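Local coordinates for ABC transporter, substrate binding protein (Aeropyrum pernix, PDB 3EAF) that probably binds a small solute outside the cell and delivers it to an ABC transporter in the membrane, as periplasmic binding proteins do, at residues L30-F35 / V295-L300; P122-Q127 / S155-G160; A128-A133 / F369-Q374; E267-I272 / R289-F294. All coordinates share one frame; numbering follows the deposited sequence.

Contact 1 of 4, residues L30-F35 / V295-L300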
loop_
_atom_site.group_PDB
_atom_site.type_symbol
_atom_site.label_atom_id
_atom_site.label_comp_id
_atom_site.label_asym_id
_atom_site.label_seq_id
_atom_site.Cartn_x
_atom_site.Cartn_y
_atom_site.Cartn_z
ATOM N N LEU A 30 11.497 -12.528 1.977
ATOM C CA LEU A 30 11.771 -12.839 3.382
ATOM C C LEU A 30 10.643 -13.651 4.002
ATOM O O LEU A 30 10.895 -14.646 4.675
ATOM C CB LEU A 30 11.990 -11.573 4.207
ATOM C CG LEU A 30 13.391 -10.962 4.261
ATOM C CD1 LEU A 30 13.360 -9.785 5.223
ATOM C CD2 LEU A 30 14.450 -11.994 4.675
ATOM N N ALA A 31 9.406 -13.227 3.762
ATOM C CA ALA A 31 8.222 -13.898 4.317
ATOM C C ALA A 31 8.024 -15.313 3.777
ATOM O O ALA A 31 7.756 -16.235 4.548
ATOM C CB ALA A 31 6.969 -13.056 4.090
ATOM N N PHE A 32 8.154 -15.479 2.462
ATOM C CA PHE A 32 8.083 -16.806 1.854
ATOM C C PHE A 32 9.118 -17.752 2.473
ATOM O O PHE A 32 8.788 -18.874 2.883
ATOM C CB PHE A 32 8.286 -16.729 0.343
ATOM C CG PHE A 32 7.058 -16.300 -0.429
ATOM C CD1 PHE A 32 5.839 -16.970 -0.270
ATOM C CD2 PHE A 32 7.134 -15.253 -1.348
ATOM C CE1 PHE A 32 4.704 -16.580 -1.000
ATOM C CE2 PHE A 32 6.005 -14.851 -2.088
ATOM C CZ PHE A 32 4.793 -15.516 -1.917
ATOM N N LYS A 33 10.364 -17.295 2.553
ATOM C CA LYS A 33 11.437 -18.129 3.084
ATOM C C LYS A 33 11.217 -18.414 4.569
ATOM O O LYS A 33 11.426 -19.544 5.020
ATOM C CB LYS A 33 12.807 -17.486 2.856
ATOM C CG LYS A 33 13.209 -17.366 1.386
ATOM C CD LYS A 33 14.495 -16.575 1.261
ATOM C CE LYS A 33 15.053 -16.590 -0.159
ATOM N NZ LYS A 33 16.400 -15.955 -0.172
ATOM N N TYR A 34 10.779 -17.394 5.310
ATOM C CA TYR A 34 10.537 -17.507 6.751
ATOM C C TYR A 34 9.488 -18.547 7.080
ATOM O O TYR A 34 9.773 -19.500 7.807
ATOM C CB TYR A 34 10.136 -16.161 7.355
ATOM C CG TYR A 34 9.910 -16.175 8.856
ATOM C CD1 TYR A 34 10.987 -16.227 9.747
ATOM C CD2 TYR A 34 8.624 -16.129 9.384
ATOM C CE1 TYR A 34 10.781 -16.232 11.126
ATOM C CE2 TYR A 34 8.404 -16.136 10.765
ATOM C CZ TYR A 34 9.483 -16.182 11.627
ATOM O OH TYR A 34 9.265 -16.186 12.988
ATOM N N PHE A 35 8.281 -18.369 6.545
ATOM C CA PHE A 35 7.173 -19.257 6.880
ATOM C C PHE A 35 7.361 -20.671 6.324
ATOM O O PHE A 35 6.987 -21.651 6.982
ATOM C CB PHE A 35 5.826 -18.644 6.484
ATOM C CG PHE A 35 5.473 -17.401 7.271
ATOM C CD1 PHE A 35 5.206 -17.479 8.637
ATOM C CD2 PHE A 35 5.419 -16.156 6.648
ATOM C CE1 PHE A 35 4.887 -16.336 9.370
ATOM C CE2 PHE A 35 5.094 -15.002 7.374
ATOM C CZ PHE A 35 4.835 -15.094 8.732
ATOM N N VAL A 295 3.779 -8.484 5.009
ATOM C CA VAL A 295 2.387 -8.644 5.448
ATOM C C VAL A 295 1.451 -9.182 4.371
ATOM O O VAL A 295 0.456 -9.835 4.699
ATOM C CB VAL A 295 1.785 -7.361 6.087
ATOM C CG1 VAL A 295 2.536 -6.999 7.376
ATOM C CG2 VAL A 295 1.731 -6.185 5.090
ATOM N N ASN A 296 1.756 -8.917 3.099
ATOM C CA ASN A 296 0.975 -9.506 2.010
ATOM C C ASN A 296 1.131 -11.025 1.962
ATOM O O ASN A 296 0.145 -11.754 1.867
ATOM C CB ASN A 296 1.292 -8.854 0.654
ATOM C CG ASN A 296 0.583 -7.505 0.477
ATOM O OD1 ASN A 296 0.027 -6.961 1.431
ATOM N ND2 ASN A 296 0.602 -6.968 -0.743
ATOM N N VAL A 297 2.367 -11.496 2.065
ATOM C CA VAL A 297 2.632 -12.934 2.121
ATOM C C VAL A 297 2.003 -13.541 3.385
ATOM O O VAL A 297 1.378 -14.607 3.322
ATOM C CB VAL A 297 4.148 -13.222 2.055
ATOM C CG1 VAL A 297 4.438 -14.695 2.280
ATOM C CG2 VAL A 297 4.717 -12.743 0.707
ATOM N N TRP A 298 2.147 -12.843 4.513
ATOM C CA TRP A 298 1.636 -13.334 5.796
ATOM C C TRP A 298 0.124 -13.518 5.765
ATOM O O TRP A 298 -0.395 -14.481 6.336
ATOM C CB TRP A 298 2.006 -12.385 6.938
ATOM C CG TRP A 298 2.038 -13.020 8.314
ATOM C CD1 TRP A 298 1.581 -14.266 8.676
ATOM C CD2 TRP A 298 2.544 -12.420 9.512
ATOM N NE1 TRP A 298 1.794 -14.477 10.022
ATOM C CE2 TRP A 298 2.375 -13.358 10.559
ATOM C CE3 TRP A 298 3.125 -11.175 9.806
ATOM C CZ2 TRP A 298 2.762 -13.087 11.878
ATOM C CZ3 TRP A 298 3.521 -10.914 11.122
ATOM C CH2 TRP A 298 3.343 -11.872 12.134
ATOM N N LEU A 299 -0.583 -12.591 5.118
ATOM C CA LEU A 299 -2.027 -12.719 4.968
ATOM C C LEU A 299 -2.379 -14.017 4.240
ATOM O O LEU A 299 -3.323 -14.704 4.617
ATOM C CB LEU A 299 -2.627 -11.501 4.239
ATOM C CG LEU A 299 -4.157 -11.493 4.069
ATOM C CD1 LEU A 299 -4.867 -11.298 5.421
ATOM C CD2 LEU A 299 -4.595 -10.429 3.067
ATOM N N LEU A 300 -1.619 -14.342 3.194
ATOM C CA LEU A 300 -1.776 -15.611 2.484
ATOM C C LEU A 300 -1.538 -16.821 3.405
ATOM O O LEU A 300 -2.315 -17.784 3.391
ATOM C CB LEU A 300 -0.838 -15.666 1.270
ATOM C CG LEU A 300 -0.754 -16.976 0.489
ATOM C CD1 LEU A 300 -2.084 -17.290 -0.194
ATOM C CD2 LEU A 300 0.383 -16.927 -0.520
#
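Val-297 meets Ala-31 and Phe-32 where two helices pack side by side; both of its methyls bear on the Phe-32 ring, and CG1 also on Ala-31. CG1 reaches Ala-31 CB and lies over Phe-32, 3.7 Å from CD1 of that ring. CG2 makes a CH-pi contact with the same ring face, 3.9 Å from the Phe-32 centroid and 17° off its normal. With CG1 anti to the backbone N (chi1 173°), the two methyls are spread so that both can bear on the ring. Ala-31 CB and Val-297 CB stand 3.5 Å apart, tighter than usual for carbons; alanine suits this place because a single methyl allows the backbones to come so near. Leu-300 CD2 comes to the edge of the Phe-32 ring at 4.4 Å from CE1.

One turn on, Phe-35 lays CZ over a face of the Trp-298 indole, 3.4 Å from CD1. The planes of the Phe-35 ring and the five-membered ring of Trp-298 are inclined at 38° and their centroids lie 4.4 Å apart, an oblique pairing that is neither a stack nor edge-to-face.

Outward from this shell, Tyr-52 stacks on Phe-32, which also touches Ile-81 of strand 79-82. Tyr-34, beside Phe-35, sends its OH to Glu-274 in a hydrogen bond, tying in helix 267-278. The axes of the two segments approach to 8.8 Å, and no hydrogen bond joins them, so shape and apolar surface hold the pair. Helix 18-38 near the N-terminus is thus packed against a helix from much later in the chain, consistent with the periplasmic binding protein fold, whose chain passes back and forth between its two lobes.

Contact 2 of 4, residues P122-Q127 / S155-G160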
loop_
_atom_site.group_PDB
_atom_site.type_symbol
_atom_site.label_atom_id
_atom_site.label_comp_id
_atom_site.label_asym_id
_atom_site.label_seq_id
_atom_site.Cartn_x
_atom_site.Cartn_y
_atom_site.Cartn_z
ATOM N N PRO A 122 -6.708 -0.343 4.493
ATOM C CA PRO A 122 -7.860 0.335 3.891
ATOM C C PRO A 122 -7.541 0.685 2.441
ATOM O O PRO A 122 -6.376 0.783 2.078
ATOM C CB PRO A 122 -8.000 1.620 4.720
ATOM C CG PRO A 122 -7.190 1.392 5.972
ATOM C CD PRO A 122 -6.085 0.461 5.558
ATOM N N ASP A 123 -8.566 0.882 1.623
ATOM C CA ASP A 123 -8.345 1.328 0.257
ATOM C C ASP A 123 -7.706 2.717 0.270
ATOM O O ASP A 123 -7.784 3.424 1.275
ATOM C CB ASP A 123 -9.670 1.387 -0.481
ATOM C CG ASP A 123 -10.598 2.407 0.120
ATOM O OD1 ASP A 123 -10.673 3.528 -0.417
ATOM O OD2 ASP A 123 -11.207 2.098 1.158
ATOM N N TYR A 124 -7.101 3.104 -0.853
ATOM C CA TYR A 124 -6.435 4.404 -1.012
ATOM C C TYR A 124 -7.282 5.628 -0.654
ATOM O O TYR A 124 -6.761 6.631 -0.169
ATOM C CB TYR A 124 -5.971 4.575 -2.457
ATOM C CG TYR A 124 -4.693 3.859 -2.836
ATOM C CD1 TYR A 124 -4.579 3.239 -4.076
ATOM C CD2 TYR A 124 -3.592 3.823 -1.970
ATOM C CE1 TYR A 124 -3.405 2.591 -4.457
ATOM C CE2 TYR A 124 -2.405 3.171 -2.344
ATOM C CZ TYR A 124 -2.327 2.558 -3.589
ATOM O OH TYR A 124 -1.176 1.910 -3.977
ATOM N N SER A 125 -8.579 5.555 -0.930
ATOM C CA SER A 125 -9.477 6.691 -0.713
ATOM C C SER A 125 -9.759 6.903 0.780
ATOM O O SER A 125 -9.616 8.019 1.287
ATOM C CB SER A 125 -10.769 6.507 -1.516
ATOM O OG SER A 125 -10.485 6.228 -2.880
ATOM N N THR A 126 -10.134 5.825 1.472
ATOM C CA THR A 126 -10.302 5.819 2.930
ATOM C C THR A 126 -9.027 6.243 3.648
ATOM O O THR A 126 -9.086 7.000 4.620
ATOM C CB THR A 126 -10.709 4.422 3.436
ATOM O OG1 THR A 126 -11.886 3.991 2.739
ATOM C CG2 THR A 126 -10.975 4.438 4.940
ATOM N N GLN A 127 -7.880 5.751 3.171
ATOM C CA GLN A 127 -6.574 6.189 3.673
ATOM C C GLN A 127 -6.395 7.702 3.501
ATOM O O GLN A 127 -6.050 8.406 4.457
ATOM C CB GLN A 127 -5.431 5.434 2.968
ATOM C CG GLN A 127 -5.273 3.974 3.411
ATOM C CD GLN A 127 -4.005 3.315 2.882
ATOM O OE1 GLN A 127 -4.043 2.203 2.331
ATOM N NE2 GLN A 127 -2.877 3.981 3.063
ATOM N N SER A 155 -1.945 7.021 -9.266
ATOM C CA SER A 155 -1.898 8.433 -8.874
ATOM C C SER A 155 -3.283 9.076 -8.838
ATOM O O SER A 155 -3.525 9.989 -8.049
ATOM C CB SER A 155 -0.993 9.210 -9.829
ATOM O OG SER A 155 0.294 8.636 -9.870
ATOM N N ARG A 156 -4.175 8.584 -9.695
ATOM C CA ARG A 156 -5.545 9.089 -9.818
ATOM C C ARG A 156 -6.513 8.509 -8.787
ATOM O O ARG A 156 -7.563 9.092 -8.528
ATOM C CB ARG A 156 -6.115 8.726 -11.194
ATOM C CG ARG A 156 -5.578 9.477 -12.391
ATOM C CD ARG A 156 -6.521 9.270 -13.596
ATOM N NE ARG A 156 -6.620 7.868 -14.020
ATOM C CZ ARG A 156 -5.938 7.331 -15.035
ATOM N NH1 ARG A 156 -5.094 8.073 -15.748
ATOM N NH2 ARG A 156 -6.108 6.051 -15.355
ATOM N N SER A 157 -6.164 7.360 -8.216
ATOM C CA SER A 157 -7.157 6.469 -7.588
ATOM C C SER A 157 -8.097 7.115 -6.555
ATOM O O SER A 157 -9.320 6.956 -6.669
ATOM C CB SER A 157 -6.498 5.194 -7.028
ATOM O OG SER A 157 -7.477 4.294 -6.527
ATOM N N PRO A 158 -7.549 7.818 -5.541
ATOM C CA PRO A 158 -8.435 8.402 -4.527
ATOM C C PRO A 158 -8.911 9.835 -4.835
ATOM O O PRO A 158 -9.685 10.404 -4.051
ATOM C CB PRO A 158 -7.542 8.425 -3.290
ATOM C CG PRO A 158 -6.191 8.727 -3.840
ATOM C CD PRO A 158 -6.131 8.093 -5.223
ATOM N N ILE A 159 -8.460 10.408 -5.954
ATOM C CA ILE A 159 -8.713 11.829 -6.255
ATOM C C ILE A 159 -10.207 12.185 -6.271
ATOM O O ILE A 159 -10.632 13.137 -5.609
ATOM C CB ILE A 159 -7.983 12.298 -7.551
ATOM C CG1 ILE A 159 -6.459 12.220 -7.379
ATOM C CG2 ILE A 159 -8.415 13.715 -7.961
ATOM C CD1 ILE A 159 -5.869 13.110 -6.253
ATOM N N GLY A 160 -11.008 11.400 -6.985
ATOM C CA GLY A 160 -12.462 11.619 -6.997
ATOM C C GLY A 160 -13.105 11.619 -5.618
ATOM O O GLY A 160 -13.947 12.476 -5.310
HETATM O O HOH W 1 -8.818 4.055 -4.226
#
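Pro-158 packs on Tyr-124 and Ser-125 in a small buried contact between the first turn of helix 124-139 and the junction of helices 153-156 and 159-165. Apolar touching and one bridging water make it, with no direct hydrogen bond across. Pro-158 CB sits 3.7 Å from Tyr-124 O and 4.2 Å from Tyr-124 CB, while Ser-125 OG passes 3.4 Å from Pro-158 CA. Proline fits here because its compact ring adds apolar surface where the chain passes from one helix to the next. Ser-157 approaches the Tyr-124 ring at its edge, near the ring plane, with OG 3.9 Å from CD1.

The same Ser-157 OG, anti to its own backbone N (chi1 -175°), hydrogen-bonds to a water at 2.7 Å, and Ser-125 OG holds that water from the other segment at 3.1 Å. Small hydroxyls suit both places, since they can hold a bridging water without pushing the backbones apart. Ser-125 OG is further hydrogen-bonded to Thr-381 OG1.

Behind this surface, Asp-123 takes the N-cap position of the helix. Its OD1 accepts from Thr-126 N, which comes from above the carboxylate plane, and weakly from Ser-125 N; its OD2 takes the hydroxyl of Thr-126 OG1 at 2.6 Å on the syn side. These bonds fix the first turn and thereby the placing of Tyr-124 and Ser-125.

Helix 377-382 covers the Asp-123 and Ser-125 side of this turn through Ala-378 and Cys-377, and on the far segment Pro-158 and Ile-159 rest on Trp-204 of strand 202-205 in the seven-stranded sheet.

Contact 3 of 4, residues A128-A133 / F369-Q374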
loop_
_atom_site.group_PDB
_atom_site.type_symbol
_atom_site.label_atom_id
_atom_site.label_comp_id
_atom_site.label_asym_id
_atom_site.label_seq_id
_atom_site.Cartn_x
_atom_site.Cartn_y
_atom_site.Cartn_z
ATOM N N ALA A 128 -6.629 8.188 2.281
ATOM C CA ALA A 128 -6.477 9.609 1.952
ATOM C C ALA A 128 -7.381 10.486 2.814
ATOM O O ALA A 128 -6.937 11.487 3.370
ATOM C CB ALA A 128 -6.758 9.857 0.475
ATOM N N CYS A 129 -8.644 10.095 2.928
ATOM C CA CYS A 129 -9.614 10.887 3.679
ATOM C C CYS A 129 -9.320 10.860 5.178
ATOM O O CYS A 129 -9.561 11.845 5.873
ATOM C CB CYS A 129 -11.039 10.440 3.364
ATOM S SG CYS A 129 -11.520 10.770 1.640
ATOM N N SER A 130 -8.779 9.740 5.662
ATOM C CA SER A 130 -8.310 9.628 7.045
ATOM C C SER A 130 -7.165 10.590 7.337
ATOM O O SER A 130 -7.155 11.257 8.380
ATOM C CB SER A 130 -7.879 8.196 7.359
ATOM O OG SER A 130 -8.993 7.318 7.339
ATOM N N GLY A 131 -6.202 10.658 6.419
ATOM C CA GLY A 131 -5.060 11.573 6.538
ATOM C C GLY A 131 -5.465 13.038 6.459
ATOM O O GLY A 131 -4.901 13.885 7.162
ATOM N N LEU A 132 -6.442 13.337 5.600
ATOM C CA LEU A 132 -6.914 14.711 5.409
ATOM C C LEU A 132 -7.762 15.194 6.588
ATOM O O LEU A 132 -7.713 16.374 6.950
ATOM C CB LEU A 132 -7.678 14.840 4.088
ATOM C CG LEU A 132 -6.808 14.717 2.827
ATOM C CD1 LEU A 132 -7.665 14.438 1.597
ATOM C CD2 LEU A 132 -5.919 15.962 2.624
ATOM N N ALA A 133 -8.533 14.273 7.175
ATOM C CA ALA A 133 -9.273 14.517 8.417
ATOM C C ALA A 133 -8.312 14.840 9.550
ATOM O O ALA A 133 -8.572 15.752 10.352
ATOM C CB ALA A 133 -10.138 13.305 8.775
ATOM N N PHE A 369 -5.573 7.459 13.109
ATOM C CA PHE A 369 -6.617 8.383 12.667
ATOM C C PHE A 369 -7.541 7.748 11.643
ATOM O O PHE A 369 -7.137 6.860 10.892
ATOM C CB PHE A 369 -5.989 9.674 12.133
ATOM C CG PHE A 369 -5.228 10.441 13.179
ATOM C CD1 PHE A 369 -5.888 11.335 14.019
ATOM C CD2 PHE A 369 -3.859 10.253 13.341
ATOM C CE1 PHE A 369 -5.190 12.036 15.001
ATOM C CE2 PHE A 369 -3.149 10.948 14.323
ATOM C CZ PHE A 369 -3.817 11.842 15.153
ATOM N N GLU A 370 -8.789 8.200 11.634
ATOM C CA GLU A 370 -9.819 7.630 10.773
ATOM C C GLU A 370 -10.742 8.728 10.266
ATOM O O GLU A 370 -11.080 9.653 11.004
ATOM C CB GLU A 370 -10.628 6.587 11.550
ATOM C CG GLU A 370 -11.416 5.612 10.690
ATOM C CD GLU A 370 -12.280 4.665 11.508
ATOM O OE1 GLU A 370 -12.000 4.477 12.711
ATOM O OE2 GLU A 370 -13.244 4.099 10.949
ATOM N N ALA A 371 -11.145 8.619 9.004
ATOM C CA ALA A 371 -12.138 9.522 8.423
ATOM C C ALA A 371 -13.485 9.355 9.142
ATOM O O ALA A 371 -13.767 8.267 9.664
ATOM C CB ALA A 371 -12.288 9.243 6.937
ATOM N N PRO A 372 -14.313 10.426 9.183
ATOM C CA PRO A 372 -15.646 10.314 9.791
ATOM C C PRO A 372 -16.410 9.105 9.269
ATOM O O PRO A 372 -16.300 8.759 8.086
ATOM C CB PRO A 372 -16.351 11.604 9.353
ATOM C CG PRO A 372 -15.252 12.589 9.148
ATOM C CD PRO A 372 -14.044 11.793 8.687
ATOM N N SER A 373 -17.183 8.480 10.150
ATOM C CA SER A 373 -17.939 7.272 9.821
ATOM C C SER A 373 -18.921 7.466 8.657
ATOM O O SER A 373 -19.188 6.528 7.904
ATOM C CB SER A 373 -18.693 6.774 11.055
ATOM O OG SER A 373 -17.795 6.518 12.125
ATOM N N GLN A 374 -19.443 8.681 8.514
ATOM C CA GLN A 374 -20.495 8.961 7.536
ATOM C C GLN A 374 -19.956 9.146 6.114
ATOM O O GLN A 374 -20.726 9.183 5.153
ATOM C CB GLN A 374 -21.360 10.159 7.988
ATOM C CG GLN A 374 -20.589 11.472 8.268
ATOM C CD GLN A 374 -21.268 12.391 9.299
ATOM O OE1 GLN A 374 -22.461 12.267 9.590
ATOM N NE2 GLN A 374 -20.494 13.329 9.844
#
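Ser-130 OG accepts a hydrogen bond from Ala-371 N, and this is the polar tie between helix 124-139 and the loop that follows strand 363-369. The bond is 3.0 Å long and bent, with an N-H...acceptor angle of 143°. OG stands anti to the carbonyl carbon (chi1 -67°), which places it beside its own backbone N, where it is also hydrogen-bonded to Thr-126 O one turn earlier. A serine suits the spot: the hydroxyl serves the helix carbonyl and the loop amide at once, on a side chain short enough for the loop to lie against the helix, with Glu-370 CA 3.5 Å from OG. Losing the hydroxyl, with an alanine here, is likely to leave the Ala-371 amide without its acceptor and Thr-126 O without this donor.

The apolar contacts are all between small groups. Ala-371 CB fits against the helix backbone, 3.8 Å from Cys-129 C, and touches Cys-129 CB at 4.0 Å. A turn on, Ala-133 CB meets Pro-372 CD at 4.2 Å. Methyl groups and a proline ring let an irregular chain run close along the helix, with Ser-130 and Ala-371 CA atoms 4.1 Å apart.

Glu-370 finds its charge partner outside the two segments, in Arg-350. Its OE2 forms a salt bridge with Arg-350 NH1, and the guanidinium also donates to Ala-371 O and Pro-372 O, gripping the loop at three successive residues. Phe-369, at the end of its strand, meets Phe-134 edge-to-face. The chain leaving strand 363-369, outermost in the seven-stranded sheet, thus packs across helix 124-139, as in an alpha/beta lobe of the periplasmic binding protein fold.

Contact 4 of 4, residues E267-I272 / R289-F294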
loop_
_atom_site.group_PDB
_atom_site.type_symbol
_atom_site.label_atom_id
_atom_site.label_comp_id
_atom_site.label_asym_id
_atom_site.label_seq_id
_atom_site.Cartn_x
_atom_site.Cartn_y
_atom_site.Cartn_z
ATOM N N GLU A 267 4.998 -7.638 17.840
ATOM C CA GLU A 267 5.260 -9.046 17.535
ATOM C C GLU A 267 5.622 -9.250 16.060
ATOM O O GLU A 267 6.646 -9.871 15.746
ATOM C CB GLU A 267 4.057 -9.908 17.955
ATOM C CG GLU A 267 4.338 -11.405 18.122
ATOM C CD GLU A 267 4.329 -12.166 16.798
ATOM O OE1 GLU A 267 3.764 -11.639 15.816
ATOM O OE2 GLU A 267 4.891 -13.287 16.738
ATOM N N GLY A 268 4.800 -8.698 15.167
ATOM C CA GLY A 268 4.993 -8.839 13.720
ATOM C C GLY A 268 6.268 -8.200 13.202
ATOM O O GLY A 268 6.894 -8.730 12.288
ATOM N N ILE A 269 6.647 -7.064 13.784
ATOM C CA ILE A 269 7.941 -6.430 13.512
ATOM C C ILE A 269 9.105 -7.324 13.980
ATOM O O ILE A 269 10.113 -7.466 13.276
ATOM C CB ILE A 269 8.037 -5.010 14.162
ATOM C CG1 ILE A 269 7.015 -4.040 13.540
ATOM C CG2 ILE A 269 9.444 -4.435 14.037
ATOM C CD1 ILE A 269 7.150 -3.843 12.026
ATOM N N GLN A 270 8.962 -7.931 15.157
ATOM C CA GLN A 270 9.972 -8.877 15.651
ATOM C C GLN A 270 10.037 -10.163 14.820
ATOM O O GLN A 270 11.100 -10.780 14.704
ATOM C CB GLN A 270 9.773 -9.183 17.142
ATOM C CG GLN A 270 10.125 -8.009 18.058
ATOM C CD GLN A 270 11.520 -7.443 17.801
ATOM O OE1 GLN A 270 12.482 -8.183 17.618
ATOM N NE2 GLN A 270 11.626 -6.133 17.786
ATOM N N THR A 271 8.897 -10.555 14.249
ATOM C CA THR A 271 8.822 -11.687 13.324
ATOM C C THR A 271 9.652 -11.409 12.060
ATOM O O THR A 271 10.395 -12.275 11.590
ATOM C CB THR A 271 7.346 -12.008 12.973
ATOM O OG1 THR A 271 6.662 -12.469 14.150
ATOM C CG2 THR A 271 7.241 -13.062 11.887
ATOM N N ILE A 272 9.528 -10.193 11.527
ATOM C CA ILE A 272 10.313 -9.765 10.368
ATOM C C ILE A 272 11.815 -9.725 10.691
ATOM O O ILE A 272 12.633 -10.197 9.904
ATOM C CB ILE A 272 9.808 -8.407 9.778
ATOM C CG1 ILE A 272 8.340 -8.544 9.342
ATOM C CG2 ILE A 272 10.695 -7.965 8.594
ATOM C CD1 ILE A 272 7.646 -7.249 8.900
ATOM N N ARG A 289 8.714 -0.537 3.678
ATOM C CA ARG A 289 8.469 -1.214 2.394
ATOM C C ARG A 289 8.607 -2.723 2.544
ATOM O O ARG A 289 7.806 -3.488 2.008
ATOM C CB ARG A 289 9.409 -0.687 1.301
ATOM C CG ARG A 289 9.377 0.838 1.098
ATOM C CD ARG A 289 7.951 1.393 1.149
ATOM N NE ARG A 289 7.922 2.855 1.131
ATOM C CZ ARG A 289 6.824 3.583 1.277
ATOM N NH1 ARG A 289 5.647 2.994 1.466
ATOM N NH2 ARG A 289 6.904 4.906 1.228
ATOM N N VAL A 290 9.626 -3.134 3.295
ATOM C CA VAL A 290 9.821 -4.531 3.672
ATOM C C VAL A 290 8.602 -5.065 4.437
ATOM O O VAL A 290 8.120 -6.162 4.152
ATOM C CB VAL A 290 11.134 -4.719 4.483
ATOM C CG1 VAL A 290 11.316 -6.177 4.927
ATOM C CG2 VAL A 290 12.341 -4.267 3.655
ATOM N N VAL A 291 8.093 -4.282 5.386
ATOM C CA VAL A 291 6.876 -4.660 6.106
ATOM C C VAL A 291 5.703 -4.883 5.135
ATOM O O VAL A 291 4.980 -5.868 5.246
ATOM C CB VAL A 291 6.491 -3.611 7.184
ATOM C CG1 VAL A 291 5.181 -3.991 7.867
ATOM C CG2 VAL A 291 7.615 -3.456 8.214
ATOM N N GLN A 292 5.537 -3.977 4.175
ATOM C CA GLN A 292 4.407 -4.025 3.243
ATOM C C GLN A 292 4.405 -5.296 2.408
ATOM O O GLN A 292 3.339 -5.876 2.151
ATOM C CB GLN A 292 4.371 -2.773 2.354
ATOM C CG GLN A 292 4.035 -1.514 3.145
ATOM C CD GLN A 292 3.941 -0.273 2.300
ATOM O OE1 GLN A 292 4.900 0.474 2.187
ATOM N NE2 GLN A 292 2.777 -0.035 1.714
ATOM N N GLY A 293 5.598 -5.730 2.007
ATOM C CA GLY A 293 5.766 -7.001 1.295
ATOM C C GLY A 293 5.523 -8.205 2.184
ATOM O O GLY A 293 4.809 -9.134 1.806
ATOM N N PHE A 294 6.114 -8.175 3.374
ATOM C CA PHE A 294 5.997 -9.260 4.348
ATOM C C PHE A 294 4.537 -9.541 4.716
ATOM O O PHE A 294 4.109 -10.697 4.729
ATOM C CB PHE A 294 6.816 -8.927 5.604
ATOM C CG PHE A 294 7.132 -10.122 6.468
ATOM C CD1 PHE A 294 8.336 -10.811 6.314
ATOM C CD2 PHE A 294 6.240 -10.546 7.453
ATOM C CE1 PHE A 294 8.640 -11.916 7.129
ATOM C CE2 PHE A 294 6.535 -11.643 8.265
ATOM C CZ PHE A 294 7.727 -12.329 8.096
#
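Ile-272 lies flat over the Phe-294 ring, its CG1 3.5 Å from the ring centroid and only 14° off the normal, a CH-pi contact over the centre of one face. The two side chains slide past each other in opposite directions. The phenyl group extends toward helix 267-278 because CG is anti to the backbone N (chi1 -161°). The Thr-271 and Phe-294 side chains cross at about a right angle, Thr-271 CG2 lying 3.9 Å from Phe-294 CZ.

Ile-272 also reaches further along the second helix: its CG2 branch meets Val-290 CG1 at 4.1 Å, and CD1, at the end of the CG1 branch, meets Val-291 CG2 at 3.9 Å. Ile-269 CD1 touches that same valine methyl, the two side chains crossing at about a right angle. Branched aliphatic residues suit this place, since several methyls can fill the angle between helices whose segment axes cross at 96° and come no nearer than 11.0 Å. Replacing Phe-294 by an alanine is likely to open a gap under Ile-272 and deprive Thr-271 CG2 of its ring partner here.

Helix 18-38 closes the cluster, laying Ala-31 on Phe-294, Tyr-34 on Thr-271 and Leu-26 on Val-290, while Ile-334 in a loop touches Val-291.

How the contacts relate
The four contacts form two clusters: contact 1 lies across the chain's centre from contacts 2 and 3, and contact 4 across it from contact 2. Contacts 1 and 4, with centres 9 Å apart, share helix 288-304 and make one apolar core: Ala-31 CB touches Phe-294 CD1 at 3.4 Å, and Trp-298 CZ3 rests 3.6 Å from Gly-268 CA. Contacts 2 and 3 follow each other along helix 124-139, centres 12 Å apart, joined where Pro-158 CB meets Ala-128 CB. Contact 1 lies near the magnesium site of Glu-325, Asp-340 and Tyr-341, the Leu-300 side chain being about 10 Å from that of Tyr-341. A glycerol, probably from the crystallisation liquor, lies beside Tyr-124 of contact 2.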